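Local coordinates for BT_4661 (Bacteroides thetaiotaomicron, PDB 4AK1), which probably binds heparin and heparan sulfate at the cell surface, as a SusE-like polysaccharide-binding protein of the heparin utilisation locus, at residues Phe337-Val342 with Ile350-Asn355; Asp344-Glu349 with Leu418-Asn423; Lys364-Asn369 with Gln402-Asn407. All blocks are in the same frame, centred on the assembly; numbering follows the deposited sequence.

Contact 1: Phe337-Val342 with Ile350-Asn355; sequences FGYADV and IDINKN. With NA (sodium ion), chain B.
Ile350 opens the contact with its branch methyl: CG2 meets Val342 CG1 at 3.9 Å, the two side chains running past each other in opposite directions. Two residues on, Ile352 splits its attention. Its CG1 lies 3.9 Å from Val342 CG2, whereas CG2 turns to the Tyr339 ring and approaches CD2 obliquely. Val342 can serve both isoleucines because its CG1 is anti to the backbone N (chi1 173°), which sets CG2 on the N side for Ile352. This is the interior of a beta sandwich: strand 350-352 belongs to the three-stranded sheet with 386-388, strand 342-345 edges the four-stranded one, and Ile352 also reaches Phe416 and Ile386 of the two sheets. Beyond the strand, the carbonyl of Asn353 is linked to Ala340 through a water that gives a proton to Asn353 O (2.6 Å) and takes the N-H of Ala340. Lys354 lays CA 3.7 Å from Tyr339 CD2 and CB against CE2. From there its extended chain carries NZ to hydrogen bonds with Tyr365 OH and Asp383 O, with a cation-pi contact to Phe358, while Tyr339 OH is held by Gly384 O. Asn355 supplies the direct backbone bond, N to Gly338 O at 2.9 Å and nearly straight (165°), and a second water takes the N-H of Gly338 and lies 2.9 Å from Asn355 O. On the 337-342 side, Tyr339 O coordinates a sodium ion at 2.2 Å; one of the ion's waters takes the N-H of Tyr339 and another lies within hydrogen-bonding distance of Asp341 OD1.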
loop_
_atom_site.group_PDB
_atom_site.type_symbol
_atom_site.label_atom_id
_atom_site.label_comp_id
_atom_site.label_asym_id
_atom_site.label_seq_id
_atom_site.Cartn_x
_atom_site.Cartn_y
_atom_site.Cartn_z
ATOM N N PHE A 337 47.829 -3.869 -15.989
ATOM C CA PHE A 337 47.320 -3.511 -14.668
ATOM C C PHE A 337 46.086 -4.355 -14.365
ATOM O O PHE A 337 45.084 -4.250 -15.060
ATOM C CB PHE A 337 47.017 -2.002 -14.556
ATOM C CG PHE A 337 46.417 -1.592 -13.226
ATOM C CD1 PHE A 337 46.942 -2.072 -12.019
ATOM C CD2 PHE A 337 45.351 -0.699 -13.176
ATOM C CE1 PHE A 337 46.389 -1.696 -10.800
ATOM C CE2 PHE A 337 44.805 -0.307 -11.961
ATOM C CZ PHE A 337 45.313 -0.812 -10.771
ATOM N N GLY A 338 46.181 -5.206 -13.345
ATOM C CA GLY A 338 45.069 -6.075 -12.953
ATOM C C GLY A 338 45.271 -6.827 -11.652
ATOM O O GLY A 338 46.389 -6.862 -11.102
ATOM N N TYR A 339 44.182 -7.398 -11.142
ATOM C CA TYR A 339 44.201 -8.207 -9.926
ATOM C C TYR A 339 43.455 -9.493 -10.216
ATOM O O TYR A 339 42.506 -9.496 -10.999
ATOM C CB TYR A 339 43.478 -7.512 -8.751
ATOM C CG TYR A 339 43.988 -6.122 -8.402
ATOM C CD1 TYR A 339 43.537 -5.005 -9.102
ATOM C CD2 TYR A 339 44.929 -5.928 -7.382
ATOM C CE1 TYR A 339 44.000 -3.732 -8.805
ATOM C CE2 TYR A 339 45.403 -4.655 -7.067
ATOM C CZ TYR A 339 44.926 -3.554 -7.783
ATOM O OH TYR A 339 45.357 -2.272 -7.517
ATOM N N ALA A 340 43.862 -10.580 -9.570
ATOM C CA ALA A 340 43.109 -11.829 -9.643
ATOM C C ALA A 340 41.841 -11.713 -8.797
ATOM O O ALA A 340 41.819 -10.982 -7.798
ATOM C CB ALA A 340 43.978 -12.979 -9.136
ATOM N N ASP A 341 40.792 -12.447 -9.171
ATOM C CA ASP A 341 39.637 -12.583 -8.284
ATOM C C ASP A 341 40.060 -13.284 -6.984
ATOM O O ASP A 341 40.998 -14.085 -6.995
ATOM C CB ASP A 341 38.515 -13.351 -8.975
ATOM C CG ASP A 341 37.767 -12.501 -10.004
ATOM O OD1 ASP A 341 38.111 -11.318 -10.214
ATOM O OD2 ASP A 341 36.821 -13.030 -10.614
ATOM N N VAL A 342 39.382 -12.966 -5.879
ATOM C CA VAL A 342 39.784 -13.412 -4.531
ATOM C C VAL A 342 38.616 -14.076 -3.805
ATOM O O VAL A 342 37.488 -13.559 -3.793
ATOM C CB VAL A 342 40.314 -12.237 -3.677
ATOM C CG1 VAL A 342 40.572 -12.645 -2.219
ATOM C CG2 VAL A 342 41.589 -11.688 -4.279
ATOM N N ILE A 350 44.110 -10.839 4.231
ATOM C CA ILE A 350 44.242 -11.110 2.805
ATOM C C ILE A 350 45.143 -10.040 2.173
ATOM O O ILE A 350 44.931 -8.844 2.394
ATOM C CB ILE A 350 42.878 -11.127 2.059
ATOM C CG1 ILE A 350 41.818 -11.952 2.805
ATOM C CG2 ILE A 350 43.070 -11.699 0.658
ATOM C CD1 ILE A 350 40.394 -11.743 2.310
ATOM N N ASP A 351 46.154 -10.474 1.426
ATOM C CA ASP A 351 46.943 -9.568 0.603
ATOM C C ASP A 351 46.446 -9.704 -0.829
ATOM O O ASP A 351 46.457 -10.810 -1.388
ATOM C CB ASP A 351 48.423 -9.940 0.639
ATOM C CG ASP A 351 49.076 -9.635 1.958
ATOM O OD1 ASP A 351 48.657 -8.675 2.650
ATOM O OD2 ASP A 351 50.033 -10.362 2.301
ATOM N N ILE A 352 46.002 -8.598 -1.418
ATOM C CA ILE A 352 45.519 -8.599 -2.793
ATOM C C ILE A 352 46.524 -7.816 -3.634
ATOM O O ILE A 352 46.508 -6.580 -3.660
ATOM C CB ILE A 352 44.086 -8.026 -2.896
ATOM C CG1 ILE A 352 43.128 -8.843 -2.018
ATOM C CG2 ILE A 352 43.620 -8.000 -4.348
ATOM C CD1 ILE A 352 41.755 -8.231 -1.810
ATOM N N ASN A 353 47.442 -8.538 -4.270
ATOM C CA ASN A 353 48.525 -7.888 -5.002
ATOM C C ASN A 353 48.204 -7.760 -6.474
ATOM O O ASN A 353 47.599 -8.663 -7.062
ATOM C CB ASN A 353 49.843 -8.631 -4.805
ATOM C CG ASN A 353 50.285 -8.640 -3.351
ATOM O OD1 ASN A 353 50.254 -7.604 -2.676
ATOM N ND2 ASN A 353 50.686 -9.815 -2.853
ATOM N N LYS A 354 48.590 -6.635 -7.066
ATOM C CA LYS A 354 48.427 -6.482 -8.502
ATOM C C LYS A 354 49.369 -7.446 -9.222
ATOM O O LYS A 354 50.408 -7.841 -8.678
ATOM C CB LYS A 354 48.681 -5.046 -8.946
ATOM C CG LYS A 354 50.131 -4.620 -8.884
ATOM C CD LYS A 354 50.299 -3.168 -9.290
ATOM C CE LYS A 354 51.739 -2.759 -9.064
ATOM N NZ LYS A 354 51.926 -1.340 -9.453
ATOM N N ASN A 355 49.002 -7.810 -10.443
ATOM C CA ASN A 355 49.808 -8.727 -11.244
ATOM C C ASN A 355 51.241 -8.209 -11.421
ATOM O O ASN A 355 51.450 -7.010 -11.659
ATOM C CB ASN A 355 49.147 -8.971 -12.599
ATOM C CG ASN A 355 49.875 -10.031 -13.422
ATOM O OD1 ASN A 355 50.836 -9.734 -14.134
ATOM N ND2 ASN A 355 49.430 -11.263 -13.311
HETATM NA NA NA B . 41.913 -9.451 -13.124
HETATM O O HOH W 1 49.149 -5.417 -12.542
HETATM O O HOH W 2 41.829 -7.073 -12.914
HETATM O O HOH W 3 45.854 -10.530 -7.468
HETATM O O HOH W 4 39.727 -9.900 -12.214
HETATM O O HOH W 5 40.598 -9.042 -15.378
HETATM O O HOH W 6 42.040 -11.189 -13.654
#

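Contact 2: Asp344-Glu349 with Leu418-Asn423; sequences DVQAVE and LTITAN
The carboxamide of Asn423 lies edge-on to the Gln346 carbonyl and flat over Val345. ND2 gives a proton to Gln346 O at 3.0 Å, with the acceptor only 3° out of the amide plane, while Val345 CG2 sits over one face, 3.8 Å from Asn423 CG. At the same nitrogen Val348 CG1 comes in obliquely. With chi1 at -175°, CG of Asn423 points directly away from the backbone N, which carries the amide across to the turn; there Thr523 O takes a further N-H of ND2 and Asn425 N binds OD1, so the plane cannot easily rotate. The Gln346 amide answers in the opposite sense: OE1 accepts the N-H of Asn423 at 2.9 Å, in its carbonyl plane and on a lone pair, and its CG passes close to Thr421 O. A third flat group, the Asp344 carboxylate, folds back on its own strand, OD1 taking Val345 N on the anti lone pair. Upstream, the backbone of Asp344 brackets Ile420, N bonding to Thr419 O (3.1 Å) and O to Thr421 N (2.9 Å); the next bond, Gln346 N to Thr421 O, is weak and bent. Ile420 CG2 packs against Gln346 N at 3.7 Å. The chain then leaves through a type II turn from Val345 to Val348, with Ala347 at positive phi. Asp43 of the second subunit binds Ala422 N. Pairing of the edge strand 342-345 in parallel with the last strand of its four-stranded sheet, 410-421, is the arrangement found in immunoglobulin-like and cadherin-like beta sandwiches, and strands 447-450 and 525-535 pair in the same way.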
loop_
_atom_site.group_PDB
_atom_site.type_symbol
_atom_site.label_atom_id
_atom_site.label_comp_id
_atom_site.label_asym_id
_atom_site.label_seq_id
_atom_site.Cartn_x
_atom_site.Cartn_y
_atom_site.Cartn_z
ATOM N N ASP A 344 37.892 -15.996 -0.077
ATOM C CA ASP A 344 38.347 -16.351 1.250
ATOM C C ASP A 344 37.213 -16.305 2.267
ATOM O O ASP A 344 36.086 -16.002 1.928
ATOM C CB ASP A 344 39.495 -15.449 1.697
ATOM C CG ASP A 344 40.600 -16.230 2.380
ATOM O OD1 ASP A 344 40.308 -17.012 3.319
ATOM O OD2 ASP A 344 41.766 -16.081 1.964
ATOM N N VAL A 345 37.523 -16.614 3.519
ATOM C CA VAL A 345 36.491 -16.697 4.553
ATOM C C VAL A 345 36.542 -15.441 5.439
ATOM O O VAL A 345 37.450 -14.623 5.298
ATOM C CB VAL A 345 36.611 -18.010 5.368
ATOM C CG1 VAL A 345 36.582 -19.226 4.426
ATOM C CG2 VAL A 345 37.882 -18.013 6.220
ATOM N N GLN A 346 35.560 -15.281 6.320
ATOM C CA GLN A 346 35.444 -14.076 7.135
ATOM C C GLN A 346 36.636 -13.858 8.064
ATOM O O GLN A 346 37.233 -14.831 8.561
ATOM C CB GLN A 346 34.251 -14.177 8.059
ATOM C CG GLN A 346 32.920 -14.439 7.419
ATOM C CD GLN A 346 31.968 -14.919 8.479
ATOM O OE1 GLN A 346 31.951 -16.110 8.832
ATOM N NE2 GLN A 346 31.179 -13.989 9.019
ATOM N N ALA A 347 36.947 -12.580 8.304
ATOM C CA ALA A 347 37.855 -12.148 9.384
ATOM C C ALA A 347 39.340 -12.543 9.247
ATOM O O ALA A 347 40.114 -12.450 10.214
ATOM C CB ALA A 347 37.305 -12.553 10.748
ATOM N N VAL A 348 39.761 -12.962 8.061
ATOM C CA VAL A 348 41.157 -13.364 7.906
ATOM C C VAL A 348 41.956 -12.300 7.155
ATOM O O VAL A 348 41.389 -11.479 6.445
ATOM C CB VAL A 348 41.325 -14.763 7.257
ATOM C CG1 VAL A 348 40.561 -15.813 8.064
ATOM C CG2 VAL A 348 40.885 -14.755 5.801
ATOM N N GLU A 349 43.272 -12.321 7.330
ATOM C CA GLU A 349 44.155 -11.422 6.605
ATOM C C GLU A 349 44.204 -11.822 5.125
ATOM O O GLU A 349 44.303 -13.001 4.796
ATOM C CB GLU A 349 45.549 -11.480 7.228
ATOM C CG GLU A 349 46.604 -10.653 6.513
ATOM C CD GLU A 349 47.959 -10.766 7.194
ATOM O OE1 GLU A 349 48.034 -10.543 8.420
ATOM O OE2 GLU A 349 48.940 -11.075 6.504
ATOM N N LEU A 418 35.703 -9.952 -5.220
ATOM C CA LEU A 418 36.079 -10.417 -3.879
ATOM C C LEU A 418 34.889 -11.170 -3.275
ATOM O O LEU A 418 33.800 -10.603 -3.139
ATOM C CB LEU A 418 36.452 -9.213 -2.987
ATOM C CG LEU A 418 36.580 -9.502 -1.486
ATOM C CD1 LEU A 418 37.791 -10.398 -1.234
ATOM C CD2 LEU A 418 36.655 -8.215 -0.670
ATOM N N THR A 419 35.084 -12.437 -2.922
ATOM C CA THR A 419 33.984 -13.252 -2.382
ATOM C C THR A 419 34.373 -13.712 -0.996
ATOM O O THR A 419 35.424 -14.353 -0.832
ATOM C CB THR A 419 33.672 -14.464 -3.310
ATOM O OG1 THR A 419 33.399 -13.977 -4.628
ATOM C CG2 THR A 419 32.463 -15.249 -2.820
ATOM N N ILE A 420 33.555 -13.363 0.000
ATOM C CA ILE A 420 33.800 -13.766 1.390
ATOM C C ILE A 420 32.745 -14.783 1.802
ATOM O O ILE A 420 31.545 -14.523 1.669
ATOM C CB ILE A 420 33.743 -12.563 2.374
ATOM C CG1 ILE A 420 34.752 -11.467 1.981
ATOM C CG2 ILE A 420 33.926 -13.023 3.832
ATOM C CD1 ILE A 420 36.218 -11.899 1.975
ATOM N N THR A 421 33.187 -15.945 2.271
ATOM C CA THR A 421 32.266 -16.976 2.743
ATOM C C THR A 421 32.496 -17.236 4.240
ATOM O O THR A 421 33.396 -16.653 4.851
ATOM C CB THR A 421 32.416 -18.293 1.958
ATOM O OG1 THR A 421 33.752 -18.782 2.105
ATOM C CG2 THR A 421 32.074 -18.120 0.461
ATOM N N ALA A 422 31.653 -18.089 4.829
ATOM C CA ALA A 422 31.654 -18.289 6.283
ATOM C C ALA A 422 32.982 -18.883 6.772
ATOM O O ALA A 422 33.519 -19.798 6.145
ATOM C CB ALA A 422 30.488 -19.189 6.680
ATOM N N ASN A 423 33.528 -18.326 7.851
ATOM C CA ASN A 423 34.669 -18.931 8.560
ATOM C C ASN A 423 34.082 -19.848 9.627
ATOM O O ASN A 423 33.285 -19.392 10.424
ATOM C CB ASN A 423 35.524 -17.819 9.202
ATOM C CG ASN A 423 36.801 -18.331 9.855
ATOM O OD1 ASN A 423 36.882 -19.472 10.293
ATOM N ND2 ASN A 423 37.813 -17.478 9.912
HETATM O O HOH W 7 35.553 -18.488 0.169
#

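Contact 3: Lys364-Asn369 with Gln402-Asn407; sequences KYEFVN and QVMATN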
loop_
_atom_site.group_PDB
_atom_site.type_symbol
_atom_site.label_atom_id
_atom_site.label_comp_id
_atom_site.label_asym_id
_atom_site.label_seq_id
_atom_site.Cartn_x
_atom_site.Cartn_y
_atom_site.Cartn_z
ATOM N N LYS A 364 49.746 6.922 -9.447
ATOM C CA LYS A 364 48.896 7.022 -8.254
ATOM C C LYS A 364 47.634 6.159 -8.392
ATOM O O LYS A 364 47.130 5.962 -9.506
ATOM C CB LYS A 364 48.523 8.479 -7.967
ATOM C CG LYS A 364 49.663 9.303 -7.363
ATOM C CD LYS A 364 49.193 10.710 -6.996
ATOM C CE LYS A 364 50.334 11.565 -6.454
ATOM N NZ LYS A 364 50.352 12.903 -7.127
ATOM N N TYR A 365 47.130 5.666 -7.263
ATOM C CA TYR A 365 45.975 4.750 -7.259
ATOM C C TYR A 365 44.833 5.271 -6.392
ATOM O O TYR A 365 45.065 5.868 -5.341
ATOM C CB TYR A 365 46.387 3.346 -6.770
ATOM C CG TYR A 365 47.600 2.767 -7.498
ATOM C CD1 TYR A 365 48.900 3.039 -7.065
ATOM C CD2 TYR A 365 47.437 1.963 -8.610
ATOM C CE1 TYR A 365 50.000 2.513 -7.725
ATOM C CE2 TYR A 365 48.528 1.440 -9.294
ATOM C CZ TYR A 365 49.807 1.713 -8.845
ATOM O OH TYR A 365 50.881 1.186 -9.529
ATOM N N GLU A 366 43.596 5.018 -6.815
ATOM C CA GLU A 366 42.431 5.241 -5.948
ATOM C C GLU A 366 41.321 4.227 -6.253
ATOM O O GLU A 366 41.247 3.736 -7.381
ATOM C CB GLU A 366 41.899 6.677 -6.108
ATOM C CG GLU A 366 41.291 6.990 -7.469
ATOM C CD GLU A 366 41.016 8.476 -7.663
ATOM O OE1 GLU A 366 41.983 9.234 -7.865
ATOM O OE2 GLU A 366 39.834 8.891 -7.642
ATOM N N PHE A 367 40.486 3.915 -5.255
ATOM C CA PHE A 367 39.270 3.121 -5.478
ATOM C C PHE A 367 38.239 3.909 -6.278
ATOM O O PHE A 367 38.119 5.129 -6.113
ATOM C CB PHE A 367 38.634 2.669 -4.159
ATOM C CG PHE A 367 39.440 1.631 -3.419
ATOM C CD1 PHE A 367 39.707 0.381 -3.998
ATOM C CD2 PHE A 367 39.943 1.904 -2.146
ATOM C CE1 PHE A 367 40.466 -0.567 -3.313
ATOM C CE2 PHE A 367 40.691 0.963 -1.459
ATOM C CZ PHE A 367 40.958 -0.272 -2.046
ATOM N N VAL A 368 37.492 3.204 -7.128
ATOM C CA VAL A 368 36.380 3.791 -7.874
ATOM C C VAL A 368 35.106 3.139 -7.355
ATOM O O VAL A 368 34.956 1.910 -7.464
ATOM C CB VAL A 368 36.472 3.510 -9.394
ATOM C CG1 VAL A 368 35.305 4.165 -10.145
ATOM C CG2 VAL A 368 37.784 4.008 -9.978
ATOM N N ASN A 369 34.208 3.942 -6.776
ATOM C CA ASN A 369 32.917 3.438 -6.301
ATOM C C ASN A 369 33.022 2.177 -5.428
ATOM O O ASN A 369 32.313 1.188 -5.657
ATOM C CB ASN A 369 31.976 3.204 -7.490
ATOM C CG ASN A 369 31.640 4.500 -8.219
ATOM O OD1 ASN A 369 31.429 5.537 -7.579
ATOM N ND2 ASN A 369 31.586 4.453 -9.544
ATOM N N GLN A 402 36.908 -1.879 -7.829
ATOM C CA GLN A 402 37.616 -1.216 -8.933
ATOM C C GLN A 402 38.687 -0.289 -8.433
ATOM O O GLN A 402 38.463 0.447 -7.463
ATOM C CB GLN A 402 36.675 -0.365 -9.757
ATOM C CG GLN A 402 35.691 -1.124 -10.596
ATOM C CD GLN A 402 34.910 -0.149 -11.440
ATOM O OE1 GLN A 402 34.033 0.539 -10.924
ATOM N NE2 GLN A 402 35.269 -0.034 -12.706
ATOM N N VAL A 403 39.830 -0.313 -9.117
ATOM C CA VAL A 403 40.966 0.538 -8.767
ATOM C C VAL A 403 41.390 1.306 -10.002
ATOM O O VAL A 403 41.572 0.714 -11.087
ATOM C CB VAL A 403 42.167 -0.278 -8.233
ATOM C CG1 VAL A 403 43.349 0.644 -7.924
ATOM C CG2 VAL A 403 41.781 -1.059 -6.980
ATOM N N MET A 404 41.544 2.616 -9.854
ATOM C CA MET A 404 42.070 3.421 -10.943
ATOM C C MET A 404 43.533 3.769 -10.709
ATOM O O MET A 404 43.878 4.272 -9.643
ATOM C CB MET A 404 41.272 4.708 -11.131
ATOM C CG MET A 404 41.757 5.528 -12.328
ATOM S SD MET A 404 40.623 6.873 -12.726
ATOM C CE MET A 404 40.575 7.758 -11.183
ATOM N N ALA A 405 44.358 3.493 -11.712
ATOM C CA ALA A 405 45.765 3.912 -11.751
ATOM C C ALA A 405 45.928 5.069 -12.711
ATOM O O ALA A 405 45.376 5.043 -13.809
ATOM C CB ALA A 405 46.656 2.757 -12.193
ATOM N N THR A 406 46.733 6.056 -12.327
ATOM C CA THR A 406 46.920 7.268 -13.142
ATOM C C THR A 406 48.362 7.742 -13.090
ATOM O O THR A 406 48.951 7.816 -12.015
ATOM C CB THR A 406 46.030 8.422 -12.614
ATOM O OG1 THR A 406 44.656 8.048 -12.736
ATOM C CG2 THR A 406 46.271 9.740 -13.377
ATOM N N ASN A 407 48.908 8.059 -14.255
ATOM C CA ASN A 407 50.123 8.841 -14.358
ATOM C C ASN A 407 49.934 9.899 -15.453
ATOM O O ASN A 407 48.822 10.068 -15.957
ATOM C CB ASN A 407 51.382 7.953 -14.553
ATOM C CG ASN A 407 51.411 7.187 -15.873
ATOM O OD1 ASN A 407 50.614 7.412 -16.791
ATOM N ND2 ASN A 407 52.383 6.288 -15.986
HETATM O O HOH W 8 35.736 -0.252 -5.953
HETATM O O HOH W 9 31.942 2.127 -11.082
#
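Met404 N to Glu366 O, at 2.7 Å and 167°, is the shortest bond between these antiparallel strands. The return bond, Glu366 N to Met404 O, completes the pair, and Lys364 is tied to Thr406 in the same two-way fashion. Val368 N reaches Gln402 O (2.9 Å) from well above the carbonyl plane. Two waters also bridge the segments: one joins Val368 O to Gln402 N, another takes an N-H of Asn369 ND2 and donates to Gln402 OE1, 2.6 Å from it. On the face carrying Tyr365 and Phe367, the Tyr365 ring meets Ala405 CB obliquely with CE2 (3.7 Å), and Phe367 CD1 lies near Val403 CG2 while Gln402 O stands in plane at the ring's edge. On the other face Met404 runs alongside Glu366, chi3 (57°) bending its CE back to 3.6 Å from Glu366 CD; Val368 CG2 packs on Met404 CB. The chemistry thus divides by face: the rings and Val403 pack on Leu380 and Ile386 of the opposing sheet, and Ala405 on Phe337, whereas the carboxylate, lysine and thioether occupy the outer surface.

How the contacts relate
From the N terminus, 337-342 comes first and contact 1 closes a short loop onto 350-355. Segment 344-349 starts inside that loop but pairs with 418-423, so contacts 1 and 2 cross along the chain; they also touch, Val342 O lying 2.8 Å from Thr419 N in a probable hydrogen bond. Contact 3 opens only after contact 1 has closed and is nested within the long loop shut by contact 2. Contacts 2 and 3 join opposite edge strands of the four-stranded sheet to its two central strands, with centres about 24 Å apart. Contact 1 ties that sheet to the three-stranded one and meets contact 3 where Phe337 and Tyr339 touch Val403.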